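Local coordinates for rhamnogalacturonan endolyase YesW (Bacillus subtilis, PDB 2ZUX), which cleaves the rhamnogalacturonan backbone of plant cell-wall pectin from within by calcium- or manganese-dependent elimination, releasing oligosaccharides, at residues V94-P99 against L132-S137; T148-I153 against R165-K170; D364-G369 against L378-V383. One frame throughout, in Å; residues are numbered along the deposited sequence.

Interaction 1: V94-P99 against L132-S137. With RAM (alpha-L-rhamnopyranose), chain N.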
loop_
_atom_site.group_PDB
_atom_site.type_symbol
_atom_site.label_atom_id
_atom_site.label_comp_id
_atom_site.label_asym_id
_atom_site.label_seq_id
_atom_site.Cartn_x
_atom_site.Cartn_y
_atom_site.Cartn_z
ATOM N N VAL A 94 3.276 -19.095 -1.639
ATOM C CA VAL A 94 2.087 -19.284 -0.827
ATOM C C VAL A 94 1.025 -19.878 -1.746
ATOM O O VAL A 94 0.497 -19.179 -2.607
ATOM C CB VAL A 94 1.585 -17.939 -0.234
ATOM C CG1 VAL A 94 0.385 -18.166 0.681
ATOM C CG2 VAL A 94 2.706 -17.223 0.529
ATOM N N PRO A 95 0.730 -21.189 -1.601
ATOM C CA PRO A 95 -0.293 -21.782 -2.461
ATOM C C PRO A 95 -1.652 -21.147 -2.187
ATOM O O PRO A 95 -1.970 -20.831 -1.039
ATOM C CB PRO A 95 -0.302 -23.256 -2.042
ATOM C CG PRO A 95 0.269 -23.269 -0.665
ATOM C CD PRO A 95 1.289 -22.169 -0.651
ATOM N N LEU A 96 -2.433 -20.975 -3.248
ATOM C CA LEU A 96 -3.749 -20.350 -3.146
ATOM C C LEU A 96 -4.859 -21.358 -3.384
ATOM O O LEU A 96 -4.661 -22.372 -4.060
ATOM C CB LEU A 96 -3.878 -19.201 -4.154
ATOM C CG LEU A 96 -2.875 -18.050 -3.997
ATOM C CD1 LEU A 96 -3.025 -17.044 -5.121
ATOM C CD2 LEU A 96 -3.049 -17.371 -2.644
ATOM N N ASP A 97 -6.023 -21.069 -2.823
ATOM C CA ASP A 97 -7.236 -21.816 -3.141
ATOM C C ASP A 97 -7.969 -21.022 -4.214
ATOM O O ASP A 97 -8.764 -20.130 -3.915
ATOM C CB ASP A 97 -8.103 -22.013 -1.894
ATOM C CG ASP A 97 -9.433 -22.688 -2.205
ATOM O OD1 ASP A 97 -9.514 -23.438 -3.203
ATOM O OD2 ASP A 97 -10.400 -22.469 -1.446
ATOM N N LYS A 98 -7.672 -21.323 -5.468
ATOM C CA LYS A 98 -8.221 -20.552 -6.569
ATOM C C LYS A 98 -9.722 -20.801 -6.675
ATOM O O LYS A 98 -10.158 -21.954 -6.784
ATOM C CB LYS A 98 -7.500 -20.898 -7.876
ATOM C CG LYS A 98 -7.861 -20.009 -9.059
ATOM C CD LYS A 98 -6.999 -20.352 -10.261
ATOM C CE LYS A 98 -7.386 -19.542 -11.473
ATOM N NZ LYS A 98 -6.613 -19.991 -12.661
ATOM N N PRO A 99 -10.524 -19.723 -6.623
ATOM C CA PRO A 99 -11.973 -19.881 -6.687
ATOM C C PRO A 99 -12.400 -20.340 -8.061
ATOM O O PRO A 99 -11.802 -19.941 -9.061
ATOM C CB PRO A 99 -12.512 -18.469 -6.443
ATOM C CG PRO A 99 -11.338 -17.635 -6.032
ATOM C CD PRO A 99 -10.115 -18.312 -6.502
ATOM N N LEU A 132 -5.867 -11.113 0.417
ATOM C CA LEU A 132 -5.866 -11.091 -1.036
ATOM C C LEU A 132 -7.239 -10.880 -1.641
ATOM O O LEU A 132 -8.203 -11.551 -1.261
ATOM C CB LEU A 132 -5.309 -12.418 -1.555
ATOM C CG LEU A 132 -5.278 -12.628 -3.073
ATOM C CD1 LEU A 132 -4.251 -11.706 -3.710
ATOM C CD2 LEU A 132 -4.977 -14.082 -3.395
ATOM N N LYS A 133 -7.312 -9.956 -2.597
ATOM C CA LYS A 133 -8.529 -9.749 -3.374
ATOM C C LYS A 133 -8.427 -10.549 -4.663
ATOM O O LYS A 133 -7.426 -10.457 -5.380
ATOM C CB LYS A 133 -8.728 -8.259 -3.671
ATOM C CG LYS A 133 -10.005 -7.926 -4.461
ATOM C CD LYS A 133 -10.124 -6.423 -4.754
ATOM C CE LYS A 133 -9.152 -6.005 -5.842
ATOM N NZ LYS A 133 -9.134 -4.522 -6.067
ATOM N N TRP A 134 -9.468 -11.334 -4.942
ATOM C CA TRP A 134 -9.606 -12.034 -6.216
ATOM C C TRP A 134 -10.411 -11.168 -7.181
ATOM O O TRP A 134 -11.369 -10.484 -6.775
ATOM C CB TRP A 134 -10.335 -13.364 -6.012
ATOM C CG TRP A 134 -9.527 -14.376 -5.269
ATOM C CD1 TRP A 134 -9.557 -14.638 -3.932
ATOM C CD2 TRP A 134 -8.552 -15.262 -5.837
ATOM N NE1 TRP A 134 -8.665 -15.652 -3.628
ATOM C CE2 TRP A 134 -8.026 -16.039 -4.778
ATOM C CE3 TRP A 134 -8.071 -15.472 -7.135
ATOM C CZ2 TRP A 134 -7.047 -17.029 -4.982
ATOM C CZ3 TRP A 134 -7.093 -16.447 -7.335
ATOM C CH2 TRP A 134 -6.592 -17.207 -6.261
ATOM N N ASP A 135 -10.044 -11.198 -8.459
ATOM C CA ASP A 135 -10.741 -10.401 -9.466
ATOM C C ASP A 135 -11.346 -11.310 -10.521
ATOM O O ASP A 135 -10.634 -12.118 -11.129
ATOM C CB ASP A 135 -9.786 -9.407 -10.130
ATOM C CG ASP A 135 -10.518 -8.306 -10.861
ATOM O OD1 ASP A 135 -11.353 -7.617 -10.231
ATOM O OD2 ASP A 135 -10.236 -8.118 -12.057
ATOM N N PRO A 136 -12.661 -11.176 -10.761
ATOM C CA PRO A 136 -13.260 -11.939 -11.853
ATOM C C PRO A 136 -12.845 -11.320 -13.183
ATOM O O PRO A 136 -12.616 -10.102 -13.270
ATOM C CB PRO A 136 -14.762 -11.763 -11.621
ATOM C CG PRO A 136 -14.873 -10.413 -10.977
ATOM C CD PRO A 136 -13.648 -10.310 -10.091
ATOM N N SER A 137 -12.758 -12.152 -14.217
ATOM C CA SER A 137 -12.250 -11.715 -15.517
ATOM C C SER A 137 -13.167 -10.732 -16.245
ATOM O O SER A 137 -12.790 -10.186 -17.282
ATOM C CB SER A 137 -11.975 -12.932 -16.398
ATOM O OG SER A 137 -13.138 -13.722 -16.541
HETATM C C1 RAM N . -7.414 -6.800 -16.399
HETATM C C2 RAM N . -8.007 -6.909 -14.983
HETATM C C3 RAM N . -7.318 -7.959 -14.107
HETATM C C4 RAM N . -5.806 -7.865 -14.267
HETATM C C5 RAM N . -5.478 -8.137 -15.730
HETATM C C6 RAM N . -3.979 -8.152 -15.973
HETATM O O1 RAM N . -8.162 -7.588 -17.297
HETATM O O2 RAM N . -7.949 -5.643 -14.360
HETATM O O3 RAM N . -7.696 -7.805 -12.757
HETATM O O4 RAM N . -5.082 -8.712 -13.387
HETATM O O5 RAM N . -6.031 -7.106 -16.532
#
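Leu132 meets Leu96 methyl to methyl, CD2 of Leu132 lying 3.9 Å from CD2 of Leu96, with the two side chains crossing at about a right angle. This CD2 also sits over the rim of one face of the Trp134 indole. On the other face Pro99 makes a CH-pi contact: its CD stands 3.3 Å from the centroid of the six-membered ring of Trp134, only 5° off the ring normal. With chi1 at -70°, Trp134 carries its ring beside its own backbone N and across to 94-99, where Leu96 CD1 reaches CH2 of Trp134 at 3.7 Å and Lys98 lays CG near CZ3. This is how the chain leading out of strand 91-95, part of one propeller sheet, is seated against strand 129-136 in the middle of the next. Trp134 NE1 is hydrogen-bonded to OD2 of Asp154. Replacing the indole by an alanine here would probably open a gap between Pro99 and Leu132 and leave Asp154 without this N-H donor. Asp135 turns from the contact to the substrate site: its OD2 accepts a 2.7 Å hydrogen bond from O3 of the bound rhamnose, which Asn115 also holds, while Ser139 OG is hydrogen-bonded to the same OD2.

Interaction 2: T148-I153 against R165-K170; sequences TGDVLI and RINLGK. With RAM (alpha-L-rhamnopyranose), chain O.
Asp150 reaches across to Asn167 just ahead of strand 152-156. Its CB lies 3.3 Å from OD1 of Asn167. CG follows beside the backbone N (chi1 -73°), which sends the carboxylate between segment 165-170 and the sugar. There the two oxygens part company: OD1 accepts a 2.7 Å hydrogen bond from O1 of the bound rhamnose, and OD2 accepts one of 3.0 Å from ND2 of Asn167. The Asn167 donor stays in its own amide plane but comes from above the carboxylate, 45° out of its plane, the two flat groups being turned 72° apart. The other end of the amide, Asn167 OD1, takes a weak bond from the N of Gly169, so the Asn167 side chain is held at both ends. A water bridges Val151 N and Gly169 O.

Beyond, the two segments pair as the outer antiparallel hairpin of a propeller sheet. Leu168 N is hydrogen-bonded to Val151 O, and Ile153 and Ile166 form a hydrogen-bonded pair with both links present. On the face shared with Asn167, Leu152 sets CD2 3.5 Å from CG of Asn167, while its CD1 lies over one face of the Arg165 guanidinium, whose NE is salt-bridged to Asp154 and whose NH2 is hydrogen-bonded to Asp97 O. On the opposite face of the sheet the side chains of Ile153 and Ile166 lie together. Lys170 brings CB to within 3.4 Å of the rhamnose O1, and Arg218 holds the same sugar. With one carboxylate oxygen tied to the amide, Asp150 probably presents the other to the sugar in a fixed orientation.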
loop_
_atom_site.group_PDB
_atom_site.type_symbol
_atom_site.label_atom_id
_atom_site.label_comp_id
_atom_site.label_asym_id
_atom_site.label_seq_id
_atom_site.Cartn_x
_atom_site.Cartn_y
_atom_site.Cartn_z
ATOM N N THR A 148 -20.812 -8.259 -13.257
ATOM C CA THR A 148 -19.510 -8.761 -12.810
ATOM C C THR A 148 -19.667 -9.961 -11.888
ATOM O O THR A 148 -20.685 -10.100 -11.211
ATOM C CB THR A 148 -18.688 -7.675 -12.061
ATOM O OG1 THR A 148 -19.393 -7.236 -10.887
ATOM C CG2 THR A 148 -18.417 -6.482 -12.958
ATOM N N GLY A 149 -18.664 -10.834 -11.865
ATOM C CA GLY A 149 -18.618 -11.896 -10.872
ATOM C C GLY A 149 -18.377 -11.361 -9.468
ATOM O O GLY A 149 -17.965 -10.202 -9.292
ATOM N N ASP A 150 -18.628 -12.204 -8.468
ATOM C CA ASP A 150 -18.410 -11.856 -7.066
ATOM C C ASP A 150 -16.960 -11.483 -6.797
ATOM O O ASP A 150 -16.043 -12.078 -7.362
ATOM C CB ASP A 150 -18.752 -13.046 -6.159
ATOM C CG ASP A 150 -20.245 -13.315 -6.043
ATOM O OD1 ASP A 150 -21.066 -12.411 -6.318
ATOM O OD2 ASP A 150 -20.579 -14.451 -5.630
ATOM N N VAL A 151 -16.776 -10.515 -5.905
ATOM C CA VAL A 151 -15.453 -10.177 -5.386
ATOM C C VAL A 151 -15.214 -11.024 -4.141
ATOM O O VAL A 151 -16.061 -11.079 -3.244
ATOM C CB VAL A 151 -15.367 -8.684 -5.036
ATOM C CG1 VAL A 151 -13.975 -8.306 -4.498
ATOM C CG2 VAL A 151 -15.723 -7.840 -6.247
ATOM N N LEU A 152 -14.081 -11.715 -4.112
ATOM C CA LEU A 152 -13.719 -12.572 -2.989
ATOM C C LEU A 152 -12.468 -12.028 -2.333
ATOM O O LEU A 152 -11.555 -11.578 -3.028
ATOM C CB LEU A 152 -13.472 -14.003 -3.477
ATOM C CG LEU A 152 -14.564 -14.562 -4.402
ATOM C CD1 LEU A 152 -14.125 -15.838 -5.049
ATOM C CD2 LEU A 152 -15.856 -14.779 -3.644
ATOM N N ILE A 153 -12.437 -12.072 -1.004
ATOM C CA ILE A 153 -11.286 -11.632 -0.218
ATOM C C ILE A 153 -10.885 -12.799 0.665
ATOM O O ILE A 153 -11.714 -13.318 1.425
ATOM C CB ILE A 153 -11.630 -10.435 0.722
ATOM C CG1 ILE A 153 -12.356 -9.294 -0.015
ATOM C CG2 ILE A 153 -10.379 -9.984 1.491
ATOM C CD1 ILE A 153 -11.531 -8.592 -1.054
ATOM N N ARG A 165 -12.443 -17.004 3.608
ATOM C CA ARG A 165 -12.861 -16.273 2.423
ATOM C C ARG A 165 -14.129 -15.502 2.745
ATOM O O ARG A 165 -15.079 -16.060 3.312
ATOM C CB ARG A 165 -13.129 -17.228 1.251
ATOM C CG ARG A 165 -13.841 -16.587 0.040
ATOM C CD ARG A 165 -13.778 -17.472 -1.197
ATOM N NE ARG A 165 -12.381 -17.737 -1.531
ATOM C CZ ARG A 165 -11.941 -18.760 -2.257
ATOM N NH1 ARG A 165 -12.788 -19.640 -2.790
ATOM N NH2 ARG A 165 -10.639 -18.893 -2.462
ATOM N N ILE A 166 -14.132 -14.224 2.376
ATOM C CA ILE A 166 -15.328 -13.389 2.389
ATOM C C ILE A 166 -15.792 -13.237 0.947
ATOM O O ILE A 166 -14.984 -12.957 0.057
ATOM C CB ILE A 166 -15.023 -11.995 2.996
ATOM C CG1 ILE A 166 -14.728 -12.125 4.490
ATOM C CG2 ILE A 166 -16.169 -10.984 2.734
ATOM C CD1 ILE A 166 -14.219 -10.852 5.132
ATOM N N ASN A 167 -17.085 -13.443 0.715
ATOM C CA ASN A 167 -17.664 -13.226 -0.598
ATOM C C ASN A 167 -18.533 -11.976 -0.535
ATOM O O ASN A 167 -19.565 -11.970 0.137
ATOM C CB ASN A 167 -18.496 -14.440 -1.031
ATOM C CG ASN A 167 -19.061 -14.281 -2.429
ATOM O OD1 ASN A 167 -19.276 -13.163 -2.898
ATOM N ND2 ASN A 167 -19.289 -15.395 -3.112
ATOM N N LEU A 168 -18.118 -10.909 -1.216
ATOM C CA LEU A 168 -18.840 -9.642 -1.077
ATOM C C LEU A 168 -20.236 -9.682 -1.702
ATOM O O LEU A 168 -21.099 -8.889 -1.333
ATOM C CB LEU A 168 -18.009 -8.471 -1.609
ATOM C CG LEU A 168 -16.868 -8.086 -0.658
ATOM C CD1 LEU A 168 -15.813 -7.301 -1.383
ATOM C CD2 LEU A 168 -17.386 -7.285 0.535
ATOM N N GLY A 169 -20.446 -10.616 -2.626
ATOM C CA GLY A 169 -21.779 -10.941 -3.123
ATOM C C GLY A 169 -22.236 -10.065 -4.274
ATOM O O GLY A 169 -21.525 -9.162 -4.729
ATOM N N LYS A 170 -23.449 -10.338 -4.750
ATOM C CA LYS A 170 -23.963 -9.732 -5.978
ATOM C C LYS A 170 -24.169 -8.221 -5.908
ATOM O O LYS A 170 -24.279 -7.573 -6.953
ATOM C CB LYS A 170 -25.280 -10.402 -6.382
ATOM C CG LYS A 170 -26.416 -10.171 -5.391
ATOM C CD LYS A 170 -27.733 -10.787 -5.850
ATOM C CE LYS A 170 -27.644 -12.298 -6.015
ATOM N NZ LYS A 170 -27.432 -12.994 -4.717
HETATM C C1 RAM O . -23.347 -14.627 -7.209
HETATM C C2 RAM O . -24.685 -15.359 -7.296
HETATM C C3 RAM O . -25.579 -14.695 -8.342
HETATM C C4 RAM O . -24.845 -14.517 -9.671
HETATM C C5 RAM O . -23.521 -13.776 -9.453
HETATM C C6 RAM O . -22.714 -13.642 -10.742
HETATM O O1 RAM O . -23.532 -13.363 -6.605
HETATM O O2 RAM O . -24.444 -16.706 -7.647
HETATM O O3 RAM O . -26.739 -15.475 -8.544
HETATM O O4 RAM O . -25.678 -13.833 -10.587
HETATM O O5 RAM O . -22.751 -14.479 -8.492
HETATM O O HOH W 1 -18.829 -8.884 -4.946
#

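Interaction 3: D364-G369 against L378-V383. With CA (calcium ion), chain C; CA (calcium ion), chain J.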
loop_
_atom_site.group_PDB
_atom_site.type_symbol
_atom_site.label_atom_id
_atom_site.label_comp_id
_atom_site.label_asym_id
_atom_site.label_seq_id
_atom_site.Cartn_x
_atom_site.Cartn_y
_atom_site.Cartn_z
ATOM N N ASP A 364 -3.866 10.781 -11.875
ATOM C CA ASP A 364 -3.779 9.324 -11.802
ATOM C C ASP A 364 -2.634 8.786 -10.963
ATOM O O ASP A 364 -2.601 7.590 -10.677
ATOM C CB ASP A 364 -3.689 8.712 -13.201
ATOM C CG ASP A 364 -5.033 8.561 -13.861
ATOM O OD1 ASP A 364 -5.906 9.420 -13.628
ATOM O OD2 ASP A 364 -5.205 7.590 -14.645
ATOM N N ALA A 365 -1.694 9.647 -10.585
ATOM C CA ALA A 365 -0.565 9.217 -9.759
ATOM C C ALA A 365 -0.231 10.315 -8.763
ATOM O O ALA A 365 -0.495 11.499 -9.024
ATOM C CB ALA A 365 0.649 8.885 -10.631
ATOM N N LEU A 366 0.372 9.923 -7.639
ATOM C CA LEU A 366 0.529 10.803 -6.487
ATOM C C LEU A 366 1.643 10.273 -5.608
ATOM O O LEU A 366 1.694 9.070 -5.332
ATOM C CB LEU A 366 -0.769 10.791 -5.689
ATOM C CG LEU A 366 -0.942 11.740 -4.506
ATOM C CD1 LEU A 366 -0.944 13.191 -4.975
ATOM C CD2 LEU A 366 -2.233 11.417 -3.799
ATOM N N HIS A 367 2.523 11.167 -5.160
ATOM C CA HIS A 367 3.652 10.810 -4.300
ATOM C C HIS A 367 3.817 11.829 -3.184
ATOM O O HIS A 367 4.082 12.998 -3.452
ATOM C CB HIS A 367 4.918 10.737 -5.145
ATOM C CG HIS A 367 4.874 9.620 -6.124
ATOM N ND1 HIS A 367 4.378 9.741 -7.404
ATOM C CD2 HIS A 367 5.176 8.315 -5.954
ATOM C CE1 HIS A 367 4.410 8.556 -7.988
ATOM N NE2 HIS A 367 4.885 7.676 -7.126
ATOM N N THR A 368 3.649 11.376 -1.944
ATOM C CA THR A 368 3.800 12.224 -0.763
ATOM C C THR A 368 4.926 11.668 0.099
ATOM O O THR A 368 4.842 10.539 0.585
ATOM C CB THR A 368 2.509 12.253 0.064
ATOM O OG1 THR A 368 1.437 12.764 -0.740
ATOM C CG2 THR A 368 2.676 13.136 1.290
ATOM N N GLY A 369 5.981 12.454 0.277
ATOM C CA GLY A 369 7.111 12.027 1.097
ATOM C C GLY A 369 8.049 13.188 1.294
ATOM O O GLY A 369 7.689 14.335 1.022
ATOM N N LEU A 378 7.051 18.019 4.175
ATOM C CA LEU A 378 6.885 17.043 3.110
ATOM C C LEU A 378 6.466 17.741 1.834
ATOM O O LEU A 378 6.057 18.904 1.845
ATOM C CB LEU A 378 5.848 15.988 3.505
ATOM C CG LEU A 378 6.175 15.190 4.769
ATOM C CD1 LEU A 378 5.041 14.243 5.106
ATOM C CD2 LEU A 378 7.489 14.430 4.630
ATOM N N GLU A 379 6.614 17.021 0.732
ATOM C CA GLU A 379 6.271 17.535 -0.585
ATOM C C GLU A 379 5.371 16.519 -1.277
ATOM O O GLU A 379 5.410 15.321 -0.968
ATOM C CB GLU A 379 7.530 17.811 -1.418
ATOM C CG GLU A 379 8.409 18.974 -0.911
ATOM C CD GLU A 379 9.312 18.613 0.259
ATOM O OE1 GLU A 379 9.774 17.458 0.352
ATOM O OE2 GLU A 379 9.598 19.507 1.093
ATOM N N VAL A 380 4.548 17.011 -2.196
ATOM C CA VAL A 380 3.652 16.155 -2.973
ATOM C C VAL A 380 3.923 16.371 -4.451
ATOM O O VAL A 380 3.848 17.503 -4.940
ATOM C CB VAL A 380 2.166 16.451 -2.687
ATOM C CG1 VAL A 380 1.271 15.557 -3.542
ATOM C CG2 VAL A 380 1.844 16.277 -1.214
ATOM N N PHE A 381 4.268 15.287 -5.140
ATOM C CA PHE A 381 4.379 15.304 -6.586
ATOM C C PHE A 381 3.158 14.620 -7.163
ATOM O O PHE A 381 2.793 13.520 -6.742
ATOM C CB PHE A 381 5.651 14.593 -7.050
ATOM C CG PHE A 381 5.806 14.568 -8.548
ATOM C CD1 PHE A 381 5.966 15.757 -9.262
ATOM C CD2 PHE A 381 5.812 13.367 -9.245
ATOM C CE1 PHE A 381 6.093 15.751 -10.649
ATOM C CE2 PHE A 381 5.948 13.350 -10.635
ATOM C CZ PHE A 381 6.093 14.550 -11.336
ATOM N N GLN A 382 2.537 15.276 -8.137
ATOM C CA GLN A 382 1.264 14.824 -8.678
ATOM C C GLN A 382 1.218 15.104 -10.163
ATOM O O GLN A 382 1.816 16.070 -10.632
ATOM C CB GLN A 382 0.122 15.583 -8.004
ATOM C CG GLN A 382 -1.275 15.075 -8.334
ATOM C CD GLN A 382 -2.367 15.954 -7.744
ATOM O OE1 GLN A 382 -2.084 16.943 -7.062
ATOM N NE2 GLN A 382 -3.623 15.595 -7.999
ATOM N N VAL A 383 0.524 14.236 -10.894
ATOM C CA VAL A 383 0.226 14.475 -12.302
ATOM C C VAL A 383 -1.267 14.715 -12.483
ATOM O O VAL A 383 -2.077 14.398 -11.598
ATOM C CB VAL A 383 0.743 13.335 -13.219
ATOM C CG1 VAL A 383 2.268 13.270 -13.160
ATOM C CG2 VAL A 383 0.103 11.992 -12.843
HETATM CA CA CA C . -7.980 9.425 -14.157
HETATM CA CA CA J . 11.178 18.355 2.539
HETATM O O HOH W 2 -7.572 7.945 -15.626
HETATM O O HOH W 3 -9.980 9.456 -15.001
HETATM O O HOH W 4 12.533 17.925 4.513
#
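Leu366 lays its CD1 against CG1 of Val380, 3.5 Å away, and the same methyl lies 3.9 Å from CG of Gln382, so it rests on two residues of the opposite strand. It gets there with CG anti to the backbone N (chi1 -174°). On this face Thr368 runs side by side with Val380, and its OG1, hydrogen-bonded to Ser329 OG, lies 3.6 Å from Val380 CG2; the Gln382 amide is hydrogen-bonded to Asn325. His367 and Phe381 occupy the other face, Phe381 packing toward Val430 and Ala432. The strands, 174° apart in direction, form the first hairpin of a four-stranded antiparallel propeller sheet. Paired backbone hydrogen bonds join His367 with Phe381 and Gly369 with Glu379, whereas Val383 N to Ala365 O is weak at 3.5 Å.

Each end of the hairpin carries a calcium. Asp364 binds one through OD1 at 2.1 Å, with His326, His362, Glu385 and two waters. Glu379, bent at chi2 (80°), grips the other unevenly, OE2 at 2.4 Å and OE1 at 2.8 Å, and Asp370 supplies a further carboxylate. Calcium sites thus flank a buried middle held by backbone hydrogen bonds, and the ions probably offset much of the carboxylate charge.

How the interactions relate
Interactions 1 and 2 are neighbours, their centres 11 Å apart: strands 129-136 and 152-156 lie side by side in one sheet, Asp97 O probably accepts a hydrogen bond from Arg165 NH2, and Pro99 packs on Leu152. Interaction 3 belongs to another sheet on the opposite side of the chain's centre, about 31 Å from interaction 1 between centres. Interactions 2 and 3 are both buried hairpin pairings; interaction 1 is partly buried and packs the loop after strand 91-95 on another sheet without hydrogen bonds across it. Interactions 1 and 2 each carry an aspartate bound to a separate rhamnose, whereas the strand bonds of interaction 3 are bounded by calcium sites.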